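Local coordinates for protein separin (PDB 5U1T) that cleaves the cohesin subunit SCC1 at the onset of anaphase as a caspase-like cysteine protease, held inactive by securin for most of the cell cycle, at residues A[1018-1023]-A[1051-1056]; A[61-66]-A[496-501]; A[1459-1464]-A[1484-1489]; A[784-789]-A[826-831]. All coordinates share one frame; numbering follows the deposited sequence.

Interaction 1 (A[1018-1023]-A[1051-1056])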
loop_
_atom_site.group_PDB
_atom_site.type_symbol
_atom_site.label_atom_id
_atom_site.label_comp_id
_atom_site.label_asym_id
_atom_site.label_seq_id
_atom_site.Cartn_x
_atom_site.Cartn_y
_atom_site.Cartn_z
ATOM N N LYS A 1018 -10.058 0.107 49.652
ATOM C CA LYS A 1018 -9.328 0.379 48.423
ATOM C C LYS A 1018 -8.676 -0.881 47.869
ATOM O O LYS A 1018 -8.507 -1.031 46.647
ATOM C CB LYS A 1018 -8.278 1.470 48.652
ATOM C CG LYS A 1018 -8.907 2.848 48.817
ATOM C CD LYS A 1018 -7.970 3.888 49.433
ATOM C CE LYS A 1018 -8.725 5.183 49.739
ATOM N NZ LYS A 1018 -9.149 5.875 48.492
ATOM N N LEU A 1019 -8.319 -1.796 48.758
ATOM C CA LEU A 1019 -7.688 -3.027 48.337
ATOM C C LEU A 1019 -8.699 -4.002 47.744
ATOM O O LEU A 1019 -8.408 -4.640 46.740
ATOM C CB LEU A 1019 -6.943 -3.657 49.511
ATOM C CG LEU A 1019 -5.581 -3.014 49.752
ATOM C CD1 LEU A 1019 -5.084 -3.322 51.151
ATOM C CD2 LEU A 1019 -4.611 -3.512 48.703
ATOM N N LYS A 1020 -9.874 -4.129 48.359
ATOM C CA LYS A 1020 -10.921 -5.002 47.823
ATOM C C LYS A 1020 -11.402 -4.481 46.460
ATOM O O LYS A 1020 -11.871 -5.235 45.601
ATOM C CB LYS A 1020 -12.087 -5.117 48.808
ATOM C CG LYS A 1020 -11.765 -5.923 50.070
ATOM C CD LYS A 1020 -12.802 -5.711 51.193
ATOM C CE LYS A 1020 -13.818 -6.861 51.298
ATOM N NZ LYS A 1020 -14.425 -6.993 52.668
ATOM N N GLN A 1021 -11.255 -3.177 46.279
ATOM C CA GLN A 1021 -11.614 -2.501 45.057
ATOM C C GLN A 1021 -10.621 -2.881 43.970
ATOM O O GLN A 1021 -10.995 -3.204 42.839
ATOM C CB GLN A 1021 -11.622 -0.992 45.292
ATOM C CG GLN A 1021 -12.335 -0.157 44.240
ATOM C CD GLN A 1021 -11.991 1.323 44.372
ATOM O OE1 GLN A 1021 -10.942 1.686 44.931
ATOM N NE2 GLN A 1021 -12.864 2.185 43.860
ATOM N N MET A 1022 -9.348 -2.837 44.336
ATOM C CA MET A 1022 -8.271 -3.266 43.472
ATOM C C MET A 1022 -8.385 -4.765 43.136
ATOM O O MET A 1022 -8.137 -5.166 42.006
ATOM C CB MET A 1022 -6.929 -2.953 44.135
ATOM C CG MET A 1022 -5.710 -3.108 43.239
ATOM S SD MET A 1022 -5.590 -1.852 41.933
ATOM C CE MET A 1022 -4.419 -2.652 40.852
ATOM N N LYS A 1023 -8.766 -5.584 44.109
ATOM C CA LYS A 1023 -8.933 -7.015 43.882
ATOM C C LYS A 1023 -9.982 -7.254 42.800
ATOM O O LYS A 1023 -9.788 -8.093 41.923
ATOM C CB LYS A 1023 -9.335 -7.743 45.186
ATOM C CG LYS A 1023 -9.497 -9.271 45.039
ATOM C CD LYS A 1023 -10.051 -9.977 46.280
ATOM C CE LYS A 1023 -11.505 -10.488 46.083
ATOM N NZ LYS A 1023 -12.600 -9.418 45.870
ATOM N N THR A 1051 -2.089 -10.716 48.919
ATOM C CA THR A 1051 -1.152 -10.842 50.014
ATOM C C THR A 1051 -1.326 -9.711 51.023
ATOM O O THR A 1051 -1.439 -9.975 52.217
ATOM C CB THR A 1051 0.281 -10.879 49.491
ATOM O OG1 THR A 1051 0.419 -11.992 48.604
ATOM C CG2 THR A 1051 1.267 -11.025 50.625
ATOM N N ILE A 1052 -1.359 -8.461 50.563
ATOM C CA ILE A 1052 -1.614 -7.353 51.486
ATOM C C ILE A 1052 -2.941 -7.533 52.197
ATOM O O ILE A 1052 -3.020 -7.409 53.412
ATOM C CB ILE A 1052 -1.657 -5.993 50.813
ATOM C CG1 ILE A 1052 -0.462 -5.796 49.878
ATOM C CG2 ILE A 1052 -1.720 -4.914 51.869
ATOM C CD1 ILE A 1052 0.836 -5.805 50.569
ATOM N N LEU A 1053 -3.982 -7.839 51.439
ATOM C CA LEU A 1053 -5.306 -7.997 52.023
ATOM C C LEU A 1053 -5.364 -9.036 53.144
ATOM O O LEU A 1053 -5.969 -8.790 54.187
ATOM C CB LEU A 1053 -6.315 -8.360 50.938
ATOM C CG LEU A 1053 -7.247 -7.209 50.613
ATOM C CD1 LEU A 1053 -7.999 -7.508 49.336
ATOM C CD2 LEU A 1053 -8.207 -6.998 51.750
ATOM N N SER A 1054 -4.737 -10.186 52.920
ATOM C CA SER A 1054 -4.841 -11.314 53.834
ATOM C C SER A 1054 -4.027 -11.120 55.103
ATOM O O SER A 1054 -4.331 -11.714 56.129
ATOM C CB SER A 1054 -4.381 -12.570 53.150
ATOM O OG SER A 1054 -3.120 -12.288 52.589
ATOM N N ASN A 1055 -2.991 -10.295 55.020
ATOM C CA ASN A 1055 -2.207 -9.956 56.189
ATOM C C ASN A 1055 -2.845 -8.859 57.046
ATOM O O ASN A 1055 -2.353 -8.549 58.125
ATOM C CB ASN A 1055 -0.805 -9.530 55.764
ATOM C CG ASN A 1055 0.093 -10.703 55.493
ATOM O OD1 ASN A 1055 0.760 -11.202 56.394
ATOM N ND2 ASN A 1055 0.109 -11.166 54.253
ATOM N N ILE A 1056 -3.969 -8.318 56.570
ATOM C CA ILE A 1056 -4.582 -7.081 57.079
ATOM C C ILE A 1056 -6.013 -7.323 57.576
ATOM O O ILE A 1056 -6.517 -6.614 58.449
ATOM C CB ILE A 1056 -4.526 -6.001 55.952
ATOM C CG1 ILE A 1056 -3.187 -5.259 56.010
ATOM C CG2 ILE A 1056 -5.729 -5.055 55.904
ATOM C CD1 ILE A 1056 -2.766 -4.894 57.363
#
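Leu1053 is directed toward the helix that carries Leu1019, and its CG comes to rest 3.7 Å from Leu1019 CB. Its two methyl groups then part ways. CD1 lies against the backbone, 3.9 Å from Leu1019 O and 4.0 Å from Lys1020 N, with Lys1023 CB more distant, at 4.4 Å from Leu1053 CD1. CD2 instead meets the aliphatic root of Lys1020, at 4.1 Å from its CG; these two side chains cross at about a right angle, and the lysine chain then leads its ammonium away from the contact. Leu1019 answers in the other direction, passing Leu1053 and laying CD1 at 3.8 Å from Ile1052 CG2, again nearly at a right angle. In Ile1052, CG1 lies beside the backbone N (chi1 -48°), which leaves CG2 anti to it and offered to the leucine; the side chain also touches Leu960 and Met955. The contact thus joins the consecutive helices 1012-1028 and 1036-1054. Within the second segment Asn1055 ND2 gives an almost straight bond (178°) of 2.8 Å to Thr1051 O from above the carbonyl plane, on the face opposite to Asn1055 N, and ND2 also bonds Gly961 O. Across the helices no hydrogen bond forms: the pairing rests on buried branched aliphatic chains, and so on the fit of their shapes.

Interaction 2 (A[61-66]-A[496-501])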
loop_
_atom_site.group_PDB
_atom_site.type_symbol
_atom_site.label_atom_id
_atom_site.label_comp_id
_atom_site.label_asym_id
_atom_site.label_seq_id
_atom_site.Cartn_x
_atom_site.Cartn_y
_atom_site.Cartn_z
ATOM N N LEU A 61 4.080 30.818 -35.671
ATOM C CA LEU A 61 4.104 30.843 -34.218
ATOM C C LEU A 61 2.708 30.687 -33.654
ATOM O O LEU A 61 2.480 29.870 -32.768
ATOM C CB LEU A 61 4.720 32.137 -33.690
ATOM C CG LEU A 61 4.736 32.068 -32.165
ATOM C CD1 LEU A 61 6.148 32.166 -31.618
ATOM C CD2 LEU A 61 3.830 33.141 -31.534
ATOM N N LEU A 62 1.784 31.480 -34.176
ATOM C CA LEU A 62 0.422 31.532 -33.691
ATOM C C LEU A 62 -0.257 30.184 -33.824
ATOM O O LEU A 62 -1.043 29.776 -32.973
ATOM C CB LEU A 62 -0.355 32.606 -34.451
ATOM C CG LEU A 62 0.051 33.994 -33.974
ATOM C CD1 LEU A 62 -0.659 35.055 -34.781
ATOM C CD2 LEU A 62 -0.255 34.125 -32.499
ATOM N N LYS A 63 0.060 29.505 -34.911
ATOM C CA LYS A 63 -0.491 28.208 -35.204
ATOM C C LYS A 63 0.102 27.212 -34.241
ATOM O O LYS A 63 -0.582 26.307 -33.758
ATOM C CB LYS A 63 -0.171 27.812 -36.643
ATOM C CG LYS A 63 -0.880 26.590 -37.117
ATOM C CD LYS A 63 -0.989 26.602 -38.622
ATOM C CE LYS A 63 0.353 26.308 -39.301
ATOM N NZ LYS A 63 0.645 24.846 -39.369
ATOM N N SER A 64 1.387 27.379 -33.958
ATOM C CA SER A 64 2.079 26.402 -33.154
ATOM C C SER A 64 1.657 26.481 -31.694
ATOM O O SER A 64 1.665 25.468 -30.999
ATOM C CB SER A 64 3.573 26.584 -33.265
ATOM O OG SER A 64 4.222 25.530 -32.598
ATOM N N HIS A 65 1.291 27.676 -31.233
ATOM C CA HIS A 65 0.951 27.865 -29.831
ATOM C C HIS A 65 -0.547 27.931 -29.625
ATOM O O HIS A 65 -1.003 28.476 -28.639
ATOM C CB HIS A 65 1.598 29.141 -29.281
ATOM C CG HIS A 65 3.093 29.144 -29.363
ATOM N ND1 HIS A 65 3.860 30.188 -28.888
ATOM C CD2 HIS A 65 3.965 28.233 -29.860
ATOM C CE1 HIS A 65 5.141 29.919 -29.095
ATOM N NE2 HIS A 65 5.230 28.733 -29.674
ATOM N N HIS A 66 -1.292 27.415 -30.601
ATOM C CA HIS A 66 -2.763 27.409 -30.598
ATOM C C HIS A 66 -3.460 28.766 -30.341
ATOM O O HIS A 66 -4.608 28.804 -29.927
ATOM C CB HIS A 66 -3.253 26.370 -29.573
ATOM C CG HIS A 66 -3.072 24.953 -30.024
ATOM N ND1 HIS A 66 -4.043 23.988 -29.858
ATOM C CD2 HIS A 66 -2.050 24.351 -30.672
ATOM C CE1 HIS A 66 -3.621 22.849 -30.380
ATOM N NE2 HIS A 66 -2.416 23.048 -30.881
ATOM N N PHE A 496 6.011 15.094 -36.610
ATOM C CA PHE A 496 4.904 15.000 -37.539
ATOM C C PHE A 496 4.629 16.306 -38.246
ATOM O O PHE A 496 4.656 17.373 -37.635
ATOM C CB PHE A 496 3.671 14.502 -36.821
ATOM C CG PHE A 496 3.815 13.089 -36.347
ATOM C CD1 PHE A 496 3.715 12.037 -37.244
ATOM C CD2 PHE A 496 4.092 12.807 -35.006
ATOM C CE1 PHE A 496 3.847 10.742 -36.815
ATOM C CE2 PHE A 496 4.235 11.511 -34.576
ATOM C CZ PHE A 496 4.108 10.477 -35.478
ATOM N N SER A 497 4.388 16.196 -39.548
ATOM C CA SER A 497 4.205 17.354 -40.417
ATOM C C SER A 497 2.869 18.035 -40.199
ATOM O O SER A 497 1.850 17.376 -39.981
ATOM C CB SER A 497 4.341 16.940 -41.875
ATOM O OG SER A 497 3.404 15.932 -42.225
ATOM N N ASN A 498 2.881 19.347 -40.252
ATOM C CA ASN A 498 1.712 20.174 -40.072
ATOM C C ASN A 498 0.961 19.923 -38.785
ATOM O O ASN A 498 -0.209 19.658 -38.776
ATOM C CB ASN A 498 0.800 20.133 -41.300
ATOM C CG ASN A 498 -0.278 21.194 -41.282
ATOM O OD1 ASN A 498 -0.091 22.255 -40.749
ATOM N ND2 ASN A 498 -1.400 20.905 -41.857
ATOM N N SER A 499 1.675 19.994 -37.684
ATOM C CA SER A 499 1.061 19.868 -36.362
ATOM C C SER A 499 1.714 20.858 -35.415
ATOM O O SER A 499 2.853 21.290 -35.647
ATOM C CB SER A 499 1.191 18.441 -35.823
ATOM O OG SER A 499 2.548 18.032 -35.803
ATOM N N SER A 500 1.000 21.212 -34.349
ATOM C CA SER A 500 1.493 22.164 -33.372
ATOM C C SER A 500 2.531 21.602 -32.422
ATOM O O SER A 500 2.766 20.397 -32.337
ATOM C CB SER A 500 0.342 22.690 -32.537
ATOM O OG SER A 500 -0.212 21.623 -31.802
ATOM N N GLU A 501 3.139 22.524 -31.697
ATOM C CA GLU A 501 4.029 22.226 -30.599
ATOM C C GLU A 501 3.268 21.482 -29.516
ATOM O O GLU A 501 3.728 20.469 -28.997
ATOM C CB GLU A 501 4.597 23.521 -30.043
ATOM C CG GLU A 501 5.522 23.331 -28.922
ATOM C CD GLU A 501 6.079 24.637 -28.418
ATOM O OE1 GLU A 501 5.453 25.271 -27.535
ATOM O OE2 GLU A 501 7.154 25.028 -28.918
HETATM O O HOH W 1 7.923 27.806 -29.409
#
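Ser500 OG is held by two partners: His66 NE2 lies 2.8 Å from it, in a hydrogen bond whose donor could be either group, and the backbone N of Met503 is bonded to the same oxygen. The hydroxyl sits between the backbone N and the carbonyl carbon of its own residue (chi1 64°), and it approaches the imidazole at the edge, near the ring plane. This is an N-cap: Ser500 closes the first turn of helix 501-509, while on the other side helix 48-64 ends at Ser64 and His66 has turned into the left-handed region. A helix end thus meets a helix start, far apart in sequence but both in the helical part of the protein. Glu501 N adds two weak bonds, to Ser64 O and to Ser64 OG. A leucine in place of His66 would remove the imidazole nitrogen, and the Ser500 hydroxyl would probably lose one of its two grips, leaving the cap less firmly oriented. Farther out, Lys63 bends its chain to bring NZ to 3.0 Å from Asn498 OD1, nearly along the C=O axis (175°). His65 and Glu501 do not bond directly; a water bridges His65 NE2 and Glu501 OE2, at 2.9 Å from each of these atoms. The ring is tied by ND1 to Leu550 O, and Glu501 OE1 is held by Ser522, Ser525 and His551.

Interaction 3 (A[1459-1464]-A[1484-1489])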
loop_
_atom_site.group_PDB
_atom_site.type_symbol
_atom_site.label_atom_id
_atom_site.label_comp_id
_atom_site.label_asym_id
_atom_site.label_seq_id
_atom_site.Cartn_x
_atom_site.Cartn_y
_atom_site.Cartn_z
ATOM N N MET A 1459 17.605 -40.041 15.663
ATOM C CA MET A 1459 18.237 -40.337 16.944
ATOM C C MET A 1459 17.352 -39.906 18.101
ATOM O O MET A 1459 17.116 -40.670 19.027
ATOM C CB MET A 1459 19.585 -39.641 17.068
ATOM C CG MET A 1459 20.758 -40.426 16.549
ATOM S SD MET A 1459 22.270 -39.541 16.968
ATOM C CE MET A 1459 23.471 -40.874 16.850
ATOM N N LEU A 1460 16.856 -38.678 18.032
ATOM C CA LEU A 1460 16.075 -38.115 19.125
ATOM C C LEU A 1460 14.778 -38.862 19.359
ATOM O O LEU A 1460 14.422 -39.142 20.501
ATOM C CB LEU A 1460 15.764 -36.644 18.865
ATOM C CG LEU A 1460 16.979 -35.733 18.923
ATOM C CD1 LEU A 1460 16.664 -34.388 18.274
ATOM C CD2 LEU A 1460 17.439 -35.578 20.361
ATOM N N GLN A 1461 14.069 -39.178 18.283
ATOM C CA GLN A 1461 12.736 -39.739 18.424
ATOM C C GLN A 1461 12.767 -41.242 18.517
ATOM O O GLN A 1461 11.723 -41.865 18.659
ATOM C CB GLN A 1461 11.848 -39.330 17.254
ATOM C CG GLN A 1461 11.608 -37.844 17.121
ATOM C CD GLN A 1461 11.060 -37.494 15.758
ATOM O OE1 GLN A 1461 10.171 -38.162 15.247
ATOM N NE2 GLN A 1461 11.611 -36.461 15.149
ATOM N N ASN A 1462 13.958 -41.830 18.430
ATOM C CA ASN A 1462 14.077 -43.291 18.417
ATOM C C ASN A 1462 15.163 -43.832 19.338
ATOM O O ASN A 1462 15.767 -44.871 19.042
ATOM C CB ASN A 1462 14.332 -43.800 16.988
ATOM C CG ASN A 1462 13.120 -43.642 16.088
ATOM O OD1 ASN A 1462 13.045 -42.724 15.273
ATOM N ND2 ASN A 1462 12.156 -44.535 16.247
ATOM N N SER A 1463 15.405 -43.135 20.446
ATOM C CA SER A 1463 16.398 -43.572 21.426
ATOM C C SER A 1463 15.814 -43.659 22.830
ATOM O O SER A 1463 14.938 -42.871 23.196
ATOM C CB SER A 1463 17.596 -42.620 21.439
ATOM O OG SER A 1463 18.084 -42.385 20.131
ATOM N N ASN A 1464 16.303 -44.612 23.617
ATOM C CA ASN A 1464 16.013 -44.644 25.043
ATOM C C ASN A 1464 16.856 -43.604 25.767
ATOM O O ASN A 1464 16.512 -43.139 26.855
ATOM C CB ASN A 1464 16.282 -46.027 25.622
ATOM C CG ASN A 1464 15.321 -47.067 25.103
ATOM O OD1 ASN A 1464 15.728 -48.158 24.690
ATOM N ND2 ASN A 1464 14.035 -46.732 25.107
ATOM N N LYS A 1484 10.887 -29.213 17.499
ATOM C CA LYS A 1484 9.607 -28.735 18.024
ATOM C C LYS A 1484 8.398 -29.442 17.420
ATOM O O LYS A 1484 7.305 -29.410 17.995
ATOM C CB LYS A 1484 9.470 -27.222 17.813
ATOM C CG LYS A 1484 10.377 -26.412 18.722
ATOM C CD LYS A 1484 10.164 -24.914 18.595
ATOM C CE LYS A 1484 11.271 -24.181 19.315
ATOM N NZ LYS A 1484 11.333 -22.752 18.970
ATOM N N LYS A 1485 8.583 -30.075 16.267
ATOM C CA LYS A 1485 7.476 -30.759 15.622
ATOM C C LYS A 1485 7.289 -32.123 16.239
ATOM O O LYS A 1485 6.194 -32.680 16.189
ATOM C CB LYS A 1485 7.695 -30.869 14.114
ATOM C CG LYS A 1485 7.604 -29.532 13.421
ATOM C CD LYS A 1485 7.694 -29.651 11.917
ATOM C CE LYS A 1485 7.823 -28.273 11.273
ATOM N NZ LYS A 1485 7.768 -28.354 9.786
ATOM N N CYS A 1486 8.355 -32.649 16.843
ATOM C CA CYS A 1486 8.300 -33.952 17.502
ATOM C C CYS A 1486 7.308 -33.945 18.648
ATOM O O CYS A 1486 6.854 -32.885 19.091
ATOM C CB CYS A 1486 9.671 -34.360 18.035
ATOM S SG CYS A 1486 10.977 -34.272 16.829
ATOM N N THR A 1487 6.990 -35.135 19.141
ATOM C CA THR A 1487 6.073 -35.257 20.251
ATOM C C THR A 1487 6.723 -36.060 21.363
ATOM O O THR A 1487 6.427 -35.861 22.541
ATOM C CB THR A 1487 4.763 -35.894 19.805
ATOM O OG1 THR A 1487 5.055 -37.012 18.967
ATOM C CG2 THR A 1487 3.955 -34.896 18.991
ATOM N N LYS A 1488 7.632 -36.949 20.987
ATOM C CA LYS A 1488 8.411 -37.700 21.970
ATOM C C LYS A 1488 9.912 -37.640 21.627
ATOM O O LYS A 1488 10.339 -37.981 20.520
ATOM C CB LYS A 1488 7.920 -39.161 22.074
ATOM C CG LYS A 1488 6.522 -39.320 22.705
ATOM C CD LYS A 1488 6.112 -40.783 22.850
ATOM C CE LYS A 1488 4.692 -40.970 23.429
ATOM N NZ LYS A 1488 4.547 -40.662 24.900
ATOM N N ILE A 1489 10.701 -37.164 22.583
ATOM C CA ILE A 1489 12.150 -37.145 22.440
ATOM C C ILE A 1489 12.806 -37.938 23.591
ATOM O O ILE A 1489 12.229 -38.114 24.674
ATOM C CB ILE A 1489 12.665 -35.686 22.376
ATOM C CG1 ILE A 1489 12.186 -35.034 21.080
ATOM C CG2 ILE A 1489 14.184 -35.606 22.450
ATOM C CD1 ILE A 1489 12.819 -33.695 20.801
#
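Apolar packing comes first, between Leu1460 and Ile1489, whose side chains lie side by side and point the same way. The nearest pair is Leu1460 CD2 and Ile1489 CG2, 3.9 Å apart, and Leu1460 CB stands 4.1 Å from the same methyl. In Ile1489, with CG1 beside the backbone N (chi1 -67°), CG2 is the branch anti to it. Ile1483 touches both residues, and Tyr1517 of helix 1513-1519 packs on the leucine, so the pair is closed into the interior. A second group of contacts involves the backbone. Ile1489 CA approaches Leu1460 O at 3.6 Å in a CA-H...O contact, bent at the hydrogen (138°), and Leu1460 is joined by a true backbone hydrogen bond to Ala1490, one residue on. The third group belongs to Gln1461, which runs extended over the loop: its CG lies 3.6 Å from Lys1488 O, and its amide end is placed beside Cys1486, although the spacing there is modelled too tightly for any bond to be read from it. The segments join the end of helix 1453-1461 to the loop leading into strand 1492-1494 of the caspase-like protease domain's mixed sheet; strand 1492-1494 leads on toward Cys1497, by similarity the catalytic residue. The contact thus depends on a buried leucine-isoleucine pair, a CA-H...O contact and the aliphatic stem of Gln1461, the role of whose amide is not settled.

Interaction 4 (A[784-789]-A[826-831])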
loop_
_atom_site.group_PDB
_atom_site.type_symbol
_atom_site.label_atom_id
_atom_site.label_comp_id
_atom_site.label_asym_id
_atom_site.label_seq_id
_atom_site.Cartn_x
_atom_site.Cartn_y
_atom_site.Cartn_z
ATOM N N SER A 784 0.170 2.766 -7.427
ATOM C CA SER A 784 0.238 1.416 -6.915
ATOM C C SER A 784 1.526 1.152 -6.129
ATOM O O SER A 784 1.534 0.340 -5.222
ATOM C CB SER A 784 0.100 0.425 -8.063
ATOM O OG SER A 784 -1.269 0.192 -8.308
ATOM N N ARG A 785 2.615 1.832 -6.468
ATOM C CA ARG A 785 3.861 1.611 -5.754
ATOM C C ARG A 785 3.722 2.133 -4.324
ATOM O O ARG A 785 4.200 1.515 -3.376
ATOM C CB ARG A 785 5.037 2.276 -6.472
ATOM C CG ARG A 785 6.360 2.006 -5.818
ATOM C CD ARG A 785 7.472 2.696 -6.533
ATOM N NE ARG A 785 7.328 4.139 -6.530
ATOM C CZ ARG A 785 7.960 4.950 -5.689
ATOM N NH1 ARG A 785 7.772 6.257 -5.760
ATOM N NH2 ARG A 785 8.780 4.461 -4.771
ATOM N N LEU A 786 3.047 3.269 -4.181
ATOM C CA LEU A 786 2.841 3.869 -2.883
ATOM C C LEU A 786 1.871 3.017 -2.092
ATOM O O LEU A 786 2.038 2.846 -0.893
ATOM C CB LEU A 786 2.319 5.307 -3.015
ATOM C CG LEU A 786 3.193 6.311 -3.763
ATOM C CD1 LEU A 786 2.477 7.644 -3.911
ATOM C CD2 LEU A 786 4.561 6.484 -3.112
ATOM N N ALA A 787 0.857 2.484 -2.767
ATOM C CA ALA A 787 -0.131 1.625 -2.115
ATOM C C ALA A 787 0.572 0.447 -1.459
ATOM O O ALA A 787 0.335 0.136 -0.296
ATOM C CB ALA A 787 -1.155 1.128 -3.110
ATOM N N LEU A 788 1.453 -0.177 -2.234
ATOM C CA LEU A 788 2.208 -1.350 -1.846
ATOM C C LEU A 788 3.235 -1.044 -0.759
ATOM O O LEU A 788 3.569 -1.906 0.040
ATOM C CB LEU A 788 2.902 -1.927 -3.073
ATOM C CG LEU A 788 3.667 -3.216 -2.848
ATOM C CD1 LEU A 788 2.710 -4.254 -2.307
ATOM C CD2 LEU A 788 4.253 -3.653 -4.169
ATOM N N LEU A 789 3.751 0.182 -0.749
ATOM C CA LEU A 789 4.665 0.609 0.292
ATOM C C LEU A 789 3.932 0.681 1.622
ATOM O O LEU A 789 4.396 0.156 2.629
ATOM C CB LEU A 789 5.279 1.956 -0.062
ATOM C CG LEU A 789 6.486 1.840 -0.986
ATOM C CD1 LEU A 789 7.021 3.216 -1.356
ATOM C CD2 LEU A 789 7.575 0.996 -0.326
ATOM N N LEU A 826 15.230 1.828 0.659
ATOM C CA LEU A 826 14.114 2.665 0.291
ATOM C C LEU A 826 14.463 4.128 0.350
ATOM O O LEU A 826 15.481 4.500 0.904
ATOM C CB LEU A 826 12.995 2.442 1.260
ATOM C CG LEU A 826 11.783 3.157 0.769
ATOM C CD1 LEU A 826 11.964 3.108 -0.725
ATOM C CD2 LEU A 826 10.579 2.348 1.184
ATOM N N GLU A 827 13.608 4.964 -0.214
ATOM C CA GLU A 827 13.837 6.383 -0.162
ATOM C C GLU A 827 12.625 7.221 0.224
ATOM O O GLU A 827 12.789 8.381 0.446
ATOM C CB GLU A 827 14.432 6.875 -1.479
ATOM C CG GLU A 827 15.954 6.895 -1.512
ATOM C CD GLU A 827 16.545 7.869 -2.525
ATOM O OE1 GLU A 827 16.607 9.079 -2.246
ATOM O OE2 GLU A 827 16.978 7.427 -3.603
ATOM N N GLU A 828 11.425 6.665 0.322
ATOM C CA GLU A 828 10.264 7.484 0.695
ATOM C C GLU A 828 10.323 7.872 2.159
ATOM O O GLU A 828 10.198 7.050 3.022
ATOM C CB GLU A 828 8.954 6.800 0.351
ATOM C CG GLU A 828 8.812 6.407 -1.104
ATOM C CD GLU A 828 8.874 7.565 -2.056
ATOM O OE1 GLU A 828 8.224 8.577 -1.809
ATOM O OE2 GLU A 828 9.579 7.466 -3.062
ATOM N N PRO A 829 10.434 9.155 2.429
ATOM C CA PRO A 829 10.657 9.652 3.792
ATOM C C PRO A 829 9.565 9.276 4.797
ATOM O O PRO A 829 9.879 8.908 5.929
ATOM C CB PRO A 829 10.716 11.170 3.599
ATOM C CG PRO A 829 11.251 11.323 2.225
ATOM C CD PRO A 829 10.570 10.229 1.434
ATOM N N ILE A 830 8.308 9.319 4.408
ATOM C CA ILE A 830 7.260 8.953 5.334
ATOM C C ILE A 830 7.305 7.495 5.685
ATOM O O ILE A 830 6.879 7.099 6.732
ATOM C CB ILE A 830 5.881 9.279 4.780
ATOM C CG1 ILE A 830 4.823 9.054 5.831
ATOM C CG2 ILE A 830 5.566 8.393 3.612
ATOM C CD1 ILE A 830 4.823 10.100 6.895
ATOM N N ILE A 831 7.818 6.686 4.793
ATOM C CA ILE A 831 7.915 5.266 5.082
ATOM C C ILE A 831 9.160 4.988 5.912
ATOM O O ILE A 831 9.108 4.257 6.890
ATOM C CB ILE A 831 7.944 4.419 3.807
ATOM C CG1 ILE A 831 6.677 4.658 2.983
ATOM C CG2 ILE A 831 8.030 2.947 4.165
ATOM C CD1 ILE A 831 5.397 4.168 3.646
#
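Leu789 reaches across from helix 782-805, and its CB and both methyls find neighbours. CB comes first, 4.3 Å from Ile831 CG1. Next, CG is anti to the carbonyl carbon (chi1 -84°), which aims the fork at the other segment: CD1 rests 3.7 Å from Glu828 CG, the two side chains crossing at about a right angle, whereas CD2 meets Leu826 CD2 tip to tip at 3.6 Å. Beyond the methylene that Leu789 touches, Glu828 carries its carboxylate toward Arg785. The oxygen OE2 lies at the edge of the guanidinium, 3.5 Å from NH1, in a long, weak salt bridge whose carboxylate end is less surely placed; the flat groups stand 73° apart. Arg785 is held more firmly by Gln782, and its NH2 bonds the backbone of a second protein chain, probably securin. Were Glu828 replaced by an alanine, the weak ion pair to Arg785 would probably be lost and a gap would open beside Leu789 CD1. Glu828 stands at the N-cap position of helix 829-845, with Pro829 opening the first turn. Such packing of one helix on the start of the next but one belongs to the helical domain of separase.

In the fold
The four contacts are spread along an elongated chain, interactions 1 and 2 lying about 90 Å apart between centres on opposite sides of its middle. Interactions 2 and 4 are in the helical region, interaction 4 near the centre of the chain, and both involve a helix start; yet interaction 2 is polar and only partly buried, whereas interaction 4 is fully buried, with leucines around one weak ion pair. Interaction 1 shares that buried, aliphatic character but joins neighbouring helices close to the sheet 960-962 enters. Interaction 3, in the protease domain, ties a helix end to a strand approach and includes exposed residues beside its buried pair. No two contacts share a helix or touch.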